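Local coordinates for putative methyl-accepting chemotaxis signal transduction protein (Campylobacter jejuni subsp. jejuni serotype O:2, PDB 4XMR), which binds isoleucine in a tandem PAS sensory domain and probably relays its presence to the chemotaxis machinery, at residues 115-128 and 142-156. Numbering follows the deposited sequence. Where two conformers were deposited one is given.
With ILE (isoleucine), chain E.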
loop_
_atom_site.group_PDB
_atom_site.type_symbol
_atom_site.label_atom_id
_atom_site.label_comp_id
_atom_site.label_asym_id
_atom_site.label_seq_id
_atom_site.Cartn_x
_atom_site.Cartn_y
_atom_site.Cartn_z
ATOM N N TRP B 115 13.817 20.437 -1.894
ATOM C CA TRP B 115 14.040 19.139 -1.260
ATOM C C TRP B 115 15.359 19.136 -0.507
ATOM O O TRP B 115 15.498 18.476 0.521
ATOM C CB TRP B 115 13.965 17.966 -2.256
ATOM C CG TRP B 115 15.018 17.938 -3.345
ATOM C CD1 TRP B 115 14.850 18.312 -4.651
ATOM C CD2 TRP B 115 16.373 17.472 -3.235
ATOM N NE1 TRP B 115 16.015 18.133 -5.351
ATOM C CE2 TRP B 115 16.967 17.623 -4.503
ATOM C CE3 TRP B 115 17.148 16.963 -2.183
ATOM C CZ2 TRP B 115 18.293 17.273 -4.753
ATOM C CZ3 TRP B 115 18.461 16.614 -2.434
ATOM C CH2 TRP B 115 19.022 16.772 -3.706
ATOM N N TYR B 116 16.318 19.904 -1.012
ATOM C CA TYR B 116 17.623 19.978 -0.382
ATOM C C TYR B 116 17.578 20.955 0.794
ATOM O O TYR B 116 17.884 20.593 1.931
ATOM C CB TYR B 116 18.687 20.377 -1.412
ATOM C CG TYR B 116 20.103 20.384 -0.886
ATOM C CD1 TYR B 116 20.657 21.537 -0.353
ATOM C CD2 TYR B 116 20.890 19.238 -0.931
ATOM C CE1 TYR B 116 21.941 21.547 0.125
ATOM C CE2 TYR B 116 22.181 19.243 -0.452
ATOM C CZ TYR B 116 22.698 20.400 0.077
ATOM O OH TYR B 116 23.985 20.416 0.555
ATOM N N GLN B 117 17.169 22.189 0.527
ATOM C CA GLN B 117 17.199 23.213 1.562
ATOM C C GLN B 117 16.253 22.929 2.727
ATOM O O GLN B 117 16.603 23.155 3.882
ATOM C CB GLN B 117 16.964 24.596 0.961
ATOM C CG GLN B 117 18.182 25.112 0.214
ATOM C CD GLN B 117 19.383 25.327 1.126
ATOM O OE1 GLN B 117 19.251 25.832 2.244
ATOM N NE2 GLN B 117 20.563 24.945 0.651
ATOM N N GLU B 118 15.074 22.397 2.438
ATOM C CA GLU B 118 14.115 22.139 3.512
ATOM C C GLU B 118 14.556 21.001 4.427
ATOM O O GLU B 118 14.281 21.016 5.625
ATOM C CB GLU B 118 12.711 21.896 2.955
ATOM C CG GLU B 118 12.103 23.126 2.299
ATOM C CD GLU B 118 12.014 24.303 3.254
ATOM O OE1 GLU B 118 11.603 24.097 4.415
ATOM O OE2 GLU B 118 12.368 25.428 2.845
ATOM N N ALA B 119 15.264 20.023 3.867
ATOM C CA ALA B 119 15.755 18.897 4.654
ATOM C C ALA B 119 16.774 19.353 5.688
ATOM O O ALA B 119 16.872 18.772 6.767
ATOM C CB ALA B 119 16.382 17.851 3.751
ATOM N N LEU B 120 17.529 20.396 5.352
ATOM C CA LEU B 120 18.551 20.934 6.245
ATOM C C LEU B 120 17.948 21.797 7.353
ATOM O O LEU B 120 18.623 22.115 8.338
ATOM C CB LEU B 120 19.579 21.750 5.453
ATOM C CG LEU B 120 20.411 20.975 4.428
ATOM C CD1 LEU B 120 21.282 21.926 3.629
ATOM C CD2 LEU B 120 21.265 19.924 5.116
ATOM N N LYS B 121 16.680 22.170 7.197
ATOM C CA LYS B 121 16.007 23.017 8.179
ATOM C C LYS B 121 15.209 22.206 9.181
ATOM O O LYS B 121 14.621 22.767 10.107
ATOM C CB LYS B 121 15.046 23.978 7.486
ATOM C CG LYS B 121 15.709 24.980 6.581
ATOM C CD LYS B 121 14.661 25.803 5.867
ATOM C CE LYS B 121 15.293 26.821 4.947
ATOM N NZ LYS B 121 14.246 27.571 4.208
ATOM N N THR B 122 15.168 20.891 8.989
ATOM C CA THR B 122 14.332 20.043 9.829
ATOM C C THR B 122 14.963 18.691 10.141
ATOM O O THR B 122 15.781 18.172 9.378
ATOM C CB THR B 122 12.934 19.820 9.206
ATOM O OG1 THR B 122 12.124 19.068 10.115
ATOM C CG2 THR B 122 13.043 19.059 7.889
ATOM N N ASN B 123 14.572 18.141 11.284
ATOM C CA ASN B 123 14.940 16.796 11.688
ATOM C C ASN B 123 14.102 15.797 10.917
ATOM O O ASN B 123 14.394 14.604 10.887
ATOM C CB ASN B 123 14.659 16.616 13.178
ATOM C CG ASN B 123 15.922 16.531 14.006
ATOM O OD1 ASN B 123 17.014 16.837 13.532
ATOM N ND2 ASN B 123 15.774 16.114 15.259
ATOM N N ASP B 124 13.045 16.305 10.297
ATOM C CA ASP B 124 12.016 15.462 9.721
ATOM C C ASP B 124 12.287 15.123 8.267
ATOM O O ASP B 124 13.138 15.726 7.613
ATOM C CB ASP B 124 10.656 16.154 9.822
ATOM C CG ASP B 124 10.258 16.446 11.250
ATOM O OD1 ASP B 124 10.644 15.667 12.148
ATOM O OD2 ASP B 124 9.561 17.456 11.477
ATOM N N ILE B 125 11.554 14.138 7.770
ATOM C CA ILE B 125 11.454 13.940 6.342
ATOM C C ILE B 125 10.683 15.122 5.790
ATOM O O ILE B 125 9.677 15.554 6.370
ATOM C CB ILE B 125 10.709 12.652 6.007
ATOM C CG1 ILE B 125 11.525 11.461 6.479
ATOM C CG2 ILE B 125 10.422 12.555 4.500
ATOM C CD1 ILE B 125 10.822 10.184 6.328
ATOM N N PHE B 126 11.184 15.676 4.698
ATOM C CA PHE B 126 10.463 16.693 3.969
ATOM C C PHE B 126 9.773 16.057 2.776
ATOM O O PHE B 126 10.380 15.269 2.048
ATOM C CB PHE B 126 11.393 17.820 3.514
ATOM C CG PHE B 126 10.670 18.952 2.855
ATOM C CD1 PHE B 126 9.928 19.849 3.612
ATOM C CD2 PHE B 126 10.715 19.118 1.484
ATOM C CE1 PHE B 126 9.249 20.889 3.009
ATOM C CE2 PHE B 126 10.036 20.158 0.873
ATOM C CZ PHE B 126 9.305 21.047 1.637
ATOM N N VAL B 127 8.508 16.404 2.579
ATOM C CA VAL B 127 7.752 15.915 1.439
ATOM C C VAL B 127 7.439 17.102 0.544
ATOM O O VAL B 127 6.746 18.036 0.964
ATOM C CB VAL B 127 6.431 15.267 1.876
ATOM C CG1 VAL B 127 5.700 14.683 0.667
ATOM C CG2 VAL B 127 6.677 14.204 2.944
ATOM N N THR B 128 7.949 17.093 -0.679
ATOM C CA THR B 128 7.707 18.190 -1.593
ATOM C C THR B 128 6.322 18.100 -2.208
ATOM O O THR B 128 5.754 17.012 -2.325
ATOM C CB THR B 128 8.700 18.196 -2.774
ATOM O OG1 THR B 128 8.437 17.079 -3.634
ATOM C CG2 THR B 128 10.127 18.140 -2.286
ATOM N N THR B 142 8.911 14.122 -3.901
ATOM C CA THR B 142 10.214 13.826 -3.319
ATOM C C THR B 142 10.143 13.778 -1.799
ATOM O O THR B 142 9.547 14.663 -1.164
ATOM C CB THR B 142 11.262 14.869 -3.752
ATOM O OG1 THR B 142 11.433 14.797 -5.169
ATOM C CG2 THR B 142 12.607 14.617 -3.080
ATOM N N TYR B 143 10.730 12.724 -1.234
ATOM C CA TYR B 143 10.887 12.579 0.197
ATOM C C TYR B 143 12.357 12.801 0.458
ATOM O O TYR B 143 13.193 12.104 -0.120
ATOM C CB TYR B 143 10.463 11.174 0.629
ATOM C CG TYR B 143 9.033 10.887 0.237
ATOM C CD1 TYR B 143 8.718 10.460 -1.047
ATOM C CD2 TYR B 143 7.993 11.087 1.132
ATOM C CE1 TYR B 143 7.413 10.231 -1.428
ATOM C CE2 TYR B 143 6.668 10.862 0.752
ATOM C CZ TYR B 143 6.393 10.433 -0.530
ATOM O OH TYR B 143 5.109 10.178 -0.944
ATOM N N SER B 144 12.707 13.772 1.294
ATOM C CA SER B 144 14.112 14.035 1.552
ATOM C C SER B 144 14.436 14.076 3.036
ATOM O O SER B 144 13.564 14.331 3.878
ATOM C CB SER B 144 14.589 15.309 0.855
ATOM O OG SER B 144 13.880 16.444 1.326
ATOM N N LYS B 145 15.697 13.813 3.352
ATOM C CA LYS B 145 16.132 13.762 4.731
ATOM C C LYS B 145 17.613 14.046 4.802
ATOM O O LYS B 145 18.400 13.444 4.073
ATOM C CB LYS B 145 15.837 12.391 5.341
ATOM C CG LYS B 145 16.160 12.319 6.824
ATOM C CD LYS B 145 15.136 11.498 7.578
ATOM C CE LYS B 145 14.868 12.078 8.963
ATOM N NZ LYS B 145 16.114 12.295 9.757
ATOM N N ALA B 146 17.998 14.960 5.683
ATOM C CA ALA B 146 19.403 15.247 5.887
ATOM C C ALA B 146 20.029 14.062 6.593
ATOM O O ALA B 146 19.471 13.539 7.565
ATOM C CB ALA B 146 19.576 16.514 6.709
ATOM N N ILE B 147 21.187 13.634 6.103
ATOM C CA ILE B 147 21.892 12.503 6.685
ATOM C C ILE B 147 23.057 13.007 7.501
ATOM O O ILE B 147 23.911 13.732 6.986
ATOM C CB ILE B 147 22.453 11.568 5.601
ATOM C CG1 ILE B 147 21.368 11.236 4.580
ATOM C CG2 ILE B 147 23.041 10.303 6.228
ATOM C CD1 ILE B 147 20.153 10.591 5.190
ATOM N N TYR B 148 23.095 12.610 8.767
ATOM C CA TYR B 148 24.187 12.967 9.659
ATOM C C TYR B 148 24.954 11.729 10.082
ATOM O O TYR B 148 24.373 10.655 10.240
ATOM C CB TYR B 148 23.649 13.666 10.903
ATOM C CG TYR B 148 22.994 14.979 10.588
ATOM C CD1 TYR B 148 23.738 16.156 10.559
ATOM C CD2 TYR B 148 21.639 15.046 10.296
ATOM C CE1 TYR B 148 23.141 17.363 10.251
ATOM C CE2 TYR B 148 21.038 16.243 9.994
ATOM C CZ TYR B 148 21.790 17.395 9.975
ATOM O OH TYR B 148 21.174 18.579 9.663
ATOM N N LYS B 149 26.259 11.894 10.259
ATOM C CA LYS B 149 27.115 10.855 10.805
ATOM C C LYS B 149 27.933 11.489 11.921
ATOM O O LYS B 149 28.648 12.461 11.688
ATOM C CB LYS B 149 28.058 10.312 9.733
ATOM C CG LYS B 149 28.992 9.206 10.221
ATOM C CD LYS B 149 28.228 7.948 10.622
ATOM C CE LYS B 149 29.188 6.854 11.068
ATOM N NZ LYS B 149 28.506 5.565 11.356
ATOM N N ASP B 150 27.809 10.959 13.135
ATOM C CA ASP B 150 28.492 11.509 14.299
ATOM C C ASP B 150 28.216 13.005 14.418
ATOM O O ASP B 150 29.099 13.793 14.763
ATOM C CB ASP B 150 29.993 11.223 14.237
ATOM C CG ASP B 150 30.304 9.744 14.358
ATOM O OD1 ASP B 150 29.357 8.928 14.329
ATOM O OD2 ASP B 150 31.495 9.384 14.465
ATOM N N GLY B 151 26.978 13.385 14.113
ATOM C CA GLY B 151 26.538 14.761 14.230
ATOM C C GLY B 151 26.911 15.684 13.084
ATOM O O GLY B 151 26.561 16.869 13.103
ATOM N N LYS B 152 27.610 15.150 12.086
ATOM C CA LYS B 152 28.090 15.952 10.963
ATOM C C LYS B 152 27.279 15.681 9.706
ATOM O O LYS B 152 27.018 14.529 9.362
ATOM C CB LYS B 152 29.569 15.662 10.700
ATOM C CG LYS B 152 30.444 15.774 11.944
ATOM C CD LYS B 152 31.362 16.986 11.896
ATOM C CE LYS B 152 32.044 17.200 13.242
ATOM N NZ LYS B 152 33.357 17.899 13.135
ATOM N N ILE B 153 26.878 16.744 9.020
ATOM C CA ILE B 153 26.102 16.598 7.802
ATOM C C ILE B 153 26.924 15.898 6.724
ATOM O O ILE B 153 28.065 16.273 6.446
ATOM C CB ILE B 153 25.568 17.970 7.295
ATOM C CG1 ILE B 153 24.642 17.784 6.098
ATOM C CG2 ILE B 153 26.709 18.939 6.965
ATOM C CD1 ILE B 153 23.363 17.055 6.441
ATOM N N ILE B 154 26.351 14.845 6.161
ATOM C CA ILE B 154 26.965 14.137 5.047
ATOM C C ILE B 154 26.341 14.605 3.731
ATOM O O ILE B 154 27.018 14.781 2.715
ATOM C CB ILE B 154 26.782 12.609 5.199
ATOM C CG1 ILE B 154 27.483 12.121 6.470
ATOM C CG2 ILE B 154 27.279 11.861 3.958
ATOM C CD1 ILE B 154 28.932 12.570 6.584
ATOM N N GLY B 155 25.033 14.823 3.755
ATOM C CA GLY B 155 24.344 15.265 2.569
ATOM C C GLY B 155 22.867 15.103 2.780
ATOM O O GLY B 155 22.422 14.828 3.895
ATOM N N VAL B 156 22.109 15.291 1.712
ATOM C CA VAL B 156 20.666 15.152 1.775
ATOM C C VAL B 156 20.223 13.998 0.879
ATOM O O VAL B 156 20.485 13.987 -0.325
ATOM C CB VAL B 156 19.944 16.449 1.374
ATOM C CG1 VAL B 156 18.442 16.218 1.348
ATOM C CG2 VAL B 156 20.311 17.582 2.352
HETATM N N ILE E . 14.050 15.126 -8.695
HETATM C CA ILE E . 15.235 15.833 -8.237
HETATM C C ILE E . 15.217 17.229 -8.845
HETATM O O ILE E . 15.820 18.157 -8.319
HETATM C CB ILE E . 16.535 15.064 -8.597
HETATM C CG1 ILE E . 17.720 15.641 -7.817
HETATM C CG2 ILE E . 16.792 15.075 -10.097
HETATM C CD1 ILE E . 18.978 14.794 -7.888
HETATM O OXT ILE E . 14.558 17.451 -9.864
HETATM O O HOH W 1 15.937 16.194 7.352
HETATM O O HOH W 2 18.549 18.734 9.409
HETATM O O HOH W 3 11.663 16.442 -0.235
#
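With chi1 at 62°, Ser144 holds its hydroxyl between its own backbone N and carbonyl carbon, and from there OG reaches the carbonyl of Trp115 in the helix that crosses the strand, while Trp115 uses the same kind of torsion (chi1 64°) to set its indole edge beside Val156 CG1 and its NE1 toward the ligand. Ser144 OG donates to Trp115 O at 2.7 Å, in the carbonyl plane and on a lone pair, so a buried strand hydroxyl satisfies a carbonyl of the helix. A water that donates to both Ser144 OG and Phe126 O ties the same hydroxyl to the edge strand. The example illustrates how one strand hydroxyl can tie a helix to a sheet within an otherwise apolar layer.

Around this polar link the packing is apolar and rests on Val156. Its CG1 comes within 3.6 Å of Ala119 CB; CG2 sits over a face of the Tyr116 ring, 4.1 Å from its centroid, in a CH-pi contact, and touches Leu120 CD2. Thr142 CG2 approaches Trp115 CB at 3.7 Å, and the hydroxyl of Thr142 turns to Tyr131 and Asp160 of the pocket.

Beyond the helix the chain returns as an antiparallel strand. Phe126 and Ser144 form a hydrogen-bonded pair: Phe126 N donates to Ser144 O at 2.9 Å, and Ser144 N donates back to Phe126 O. At the next rung Thr128 N donates to Thr142 O, but Thr142 N turns to Thr128 OG1 at 3.0 Å, a side-chain oxygen replacing a backbone acceptor. Val127 and Tyr143 lie alongside each other on the face opposite Phe126 and Ser144, where Tyr143 packs on helix 9-48.

Trp115 NE1 donates to the isoleucine O at 3.0 Å, so this helix-on-sheet layer forms part of the ligand pocket of a PAS-like (Cache) sensor module.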